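Local structure of nitrilotriacetate monooxygenase component B (Bacillus cereus ATCC 14579, 3BPK) at residues V139-I144 with D156-G160. The protein probably binds FMN and serves as the flavin reductase-like component of a monooxygenase. Residues are numbered along the deposited sequence; the frame is centred on the assembly and turned at random.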
ATOM      1  N   VAL B 139       8.528  14.353   6.409  1.00 14.45           N
ATOM      2  CA  VAL B 139       9.200  15.195   5.413  1.00 15.10           C
ATOM      3  C   VAL B 139       9.202  14.430   4.080  1.00 15.74           C
ATOM      4  O   VAL B 139       9.195  13.179   4.030  1.00 15.76           O
ATOM      5  CB  VAL B 139      10.640  15.609   5.819  1.00 16.00           C
ATOM      6  CG1 VAL B 139      10.619  16.440   7.112  1.00 15.81           C
ATOM      7  CG2 VAL B 139      11.528  14.365   5.982  1.00 17.32           C
ATOM      8  N   LEU B 140       9.200  15.186   2.995  1.00 15.76           N
ATOM      9  CA  LEU B 140       9.124  14.560   1.693  1.00 16.09           C
ATOM     10  C   LEU B 140      10.524  14.114   1.285  1.00 17.39           C
ATOM     11  O   LEU B 140      11.435  14.967   1.108  1.00 18.43           O
ATOM     12  CB  LEU B 140       8.578  15.565   0.683  1.00 16.49           C
ATOM     13  CG  LEU B 140       8.427  14.975  -0.729  1.00 17.23           C
ATOM     14  CD1 LEU B 140       7.346  13.897  -0.755  1.00 16.15           C
ATOM     15  CD2 LEU B 140       8.156  16.071  -1.787  1.00 18.68           C
ATOM     16  N   GLU B 141      10.706  12.804   1.155  1.00 17.77           N
ATOM     17  CA  GLU B 141      11.988  12.268   0.710  0.60 19.14           C
ATOM     18  C   GLU B 141      12.120  12.382  -0.791  1.00 19.62           C
ATOM     19  O   GLU B 141      13.158  12.798  -1.308  1.00 20.49           O
ATOM     20  CB  GLU B 141      12.129  10.824   1.150  0.60 20.03           C
ATOM     21  CG  GLU B 141      12.492  10.712   2.586  0.60 22.73           C
ATOM     22  CD  GLU B 141      13.877  11.285   2.876  0.60 26.54           C
ATOM     23  OE1 GLU B 141      14.770  11.201   1.993  0.60 29.97           O
ATOM     24  OE2 GLU B 141      14.069  11.849   3.974  0.60 30.25           O
ATOM     25  N   ARG B 142      11.059  12.009  -1.494  1.00 18.39           N
ATOM     26  CA  ARG B 142      11.005  12.219  -2.953  1.00 19.53           C
ATOM     27  C   ARG B 142       9.567  12.129  -3.433  1.00 19.15           C
ATOM     28  O   ARG B 142       8.726  11.516  -2.782  1.00 18.78           O
ATOM     29  CB  ARG B 142      11.954  11.279  -3.726  1.00 20.28           C
ATOM     30  CG  ARG B 142      11.537   9.847  -3.717  1.00 22.32           C
ATOM     31  CD  ARG B 142      12.478   9.012  -4.618  1.00 22.60           C
ATOM     32  NE  ARG B 142      13.834   8.820  -4.068  1.00 22.50           N
ATOM     33  CZ  ARG B 142      14.855   8.366  -4.797  1.00 23.82           C
ATOM     34  NH1 ARG B 142      14.680   8.143  -6.101  1.00 22.28           N
ATOM     35  NH2 ARG B 142      16.059   8.193  -4.244  1.00 26.92           N
ATOM     36  N   ALA B 143       9.287  12.790  -4.556  1.00 18.74           N
ATOM     37  CA  ALA B 143       8.002  12.652  -5.228  1.00 19.12           C
ATOM     38  C   ALA B 143       8.358  12.053  -6.590  1.00 19.88           C
ATOM     39  O   ALA B 143       9.237  12.567  -7.273  1.00 21.99           O
ATOM     40  CB  ALA B 143       7.298  14.001  -5.366  1.00 20.24           C
ATOM     41  N   ILE B 144       7.709  10.948  -6.948  1.00 18.30           N
ATOM     42  CA  ILE B 144       8.052  10.205  -8.155  1.00 18.73           C
ATOM     43  C   ILE B 144       6.865  10.266  -9.147  1.00 18.27           C
ATOM     44  O   ILE B 144       5.841   9.634  -8.920  1.00 18.74           O
ATOM     45  CB  ILE B 144       8.393   8.701  -7.842  1.00 18.01           C
ATOM     46  CG1 ILE B 144       9.372   8.589  -6.644  1.00 19.34           C
ATOM     47  CG2 ILE B 144       8.977   8.052  -9.121  1.00 19.79           C
ATOM     48  CD1 ILE B 144       9.421   7.188  -6.027  1.00 20.78           C
ATOM     49  N   ASP B 156       1.695  11.034  -8.692  1.00 16.80           N
ATOM     50  CA  ASP B 156       2.980  11.252  -8.047  1.00 16.85           C
ATOM     51  C   ASP B 156       2.988  10.364  -6.840  1.00 16.09           C
ATOM     52  O   ASP B 156       2.084  10.454  -5.985  1.00 16.14           O
ATOM     53  CB  ASP B 156       3.140  12.711  -7.613  1.00 18.17           C
ATOM     54  CG  ASP B 156       3.166  13.638  -8.818  1.00 20.39           C
ATOM     55  OD1 ASP B 156       4.258  13.747  -9.411  1.00 23.47           O
ATOM     56  OD2 ASP B 156       2.069  14.122  -9.196  1.00 20.63           O
ATOM     57  N   LEU B 157       4.007   9.517  -6.786  1.00 15.03           N
ATOM     58  CA  LEU B 157       4.169   8.638  -5.627  1.00 15.69           C
ATOM     59  C   LEU B 157       5.030   9.396  -4.625  1.00 15.81           C
ATOM     60  O   LEU B 157       6.213   9.668  -4.896  1.00 15.95           O
ATOM     61  CB  LEU B 157       4.828   7.334  -6.065  1.00 15.81           C
ATOM     62  CG  LEU B 157       4.963   6.265  -4.995  1.00 16.23           C
ATOM     63  CD1 LEU B 157       3.648   5.854  -4.420  1.00 16.82           C
ATOM     64  CD2 LEU B 157       5.666   5.034  -5.606  1.00 18.05           C
ATOM     65  N   LEU B 158       4.430   9.760  -3.488  1.00 13.85           N
ATOM     66  CA  LEU B 158       5.131  10.564  -2.469  1.00 14.31           C
ATOM     67  C   LEU B 158       5.773   9.604  -1.501  1.00 13.50           C
ATOM     68  O   LEU B 158       5.083   8.765  -0.920  1.00 14.84           O
ATOM     69  CB  LEU B 158       4.152  11.455  -1.711  1.00 13.93           C
ATOM     70  CG  LEU B 158       3.328  12.397  -2.635  1.00 14.69           C
ATOM     71  CD1 LEU B 158       2.408  13.258  -1.731  1.00 17.06           C
ATOM     72  CD2 LEU B 158       4.193  13.280  -3.588  1.00 17.14           C
ATOM     73  N   ILE B 159       7.086   9.744  -1.319  1.00 14.13           N
ATOM     74  CA  ILE B 159       7.801   8.960  -0.311  1.00 13.81           C
ATOM     75  C   ILE B 159       8.066   9.881   0.879  1.00 14.41           C
ATOM     76  O   ILE B 159       8.753  10.904   0.734  1.00 15.04           O
ATOM     77  CB  ILE B 159       9.161   8.418  -0.854  1.00 14.38           C
ATOM     78  CG1 ILE B 159       8.959   7.614  -2.164  1.00 15.14           C
ATOM     79  CG2 ILE B 159       9.848   7.566   0.205  1.00 15.85           C
ATOM     80  CD1 ILE B 159       7.939   6.459  -2.051  1.00 16.67           C
ATOM     81  N   GLY B 160       7.482   9.557   2.035  1.00 13.97           N
ATOM     82  CA  GLY B 160       7.598  10.434   3.203  1.00 13.24           C
ATOM     83  C   GLY B 160       8.456   9.744   4.240  1.00 14.84           C
ATOM     84  O   GLY B 160       8.374   8.515   4.423  1.00 14.20           O
TER
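Ile159 packs against both Arg142 and Ile144 on one face of an antiparallel hairpin. Its CG1 runs alongside the aliphatic part of Arg142, 3.7 Å from that residue's CG, and both side chains point the same way; the methylenes of the arginine suit an apolar neighbour, and this exposed residue also packs on Leu146 of the second subunit. CD1 of Ile144 slants across to the same Ile159 CG1, at 3.9 Å. With CG1 of Ile159 anti to its carbonyl carbon (chi1 -55°), CG2 is left to face CB of Glu141.

That glutamate is the extra residue of a classic beta bulge: Ile159 O accepts a bond from Glu141 N at 2.8 Å and a weak one from Arg142 N at 3.4 Å. The bulge shifts the register by one, and regular pairing resumes with a nearly straight bond from Ile159 N to Arg142 O (172° at the hydrogen). The polar end of Glu141 forms a salt bridge with Arg161.

On the opposite face Leu158 CD2 meets the small CB of Ala143 at 3.6 Å, and Leu140 CD1 comes over Leu158 CB at 4.1 Å. Buried Asp156 on this side is salt-bridged to Arg66. Helix 73-81 packs on this face through Ile79 and Ser75, strand 59-65 pairs with the far edge of 156-160, and the Ile144, Leu157 and Ile159 face packs against Ile144 and Leu157 of the second subunit.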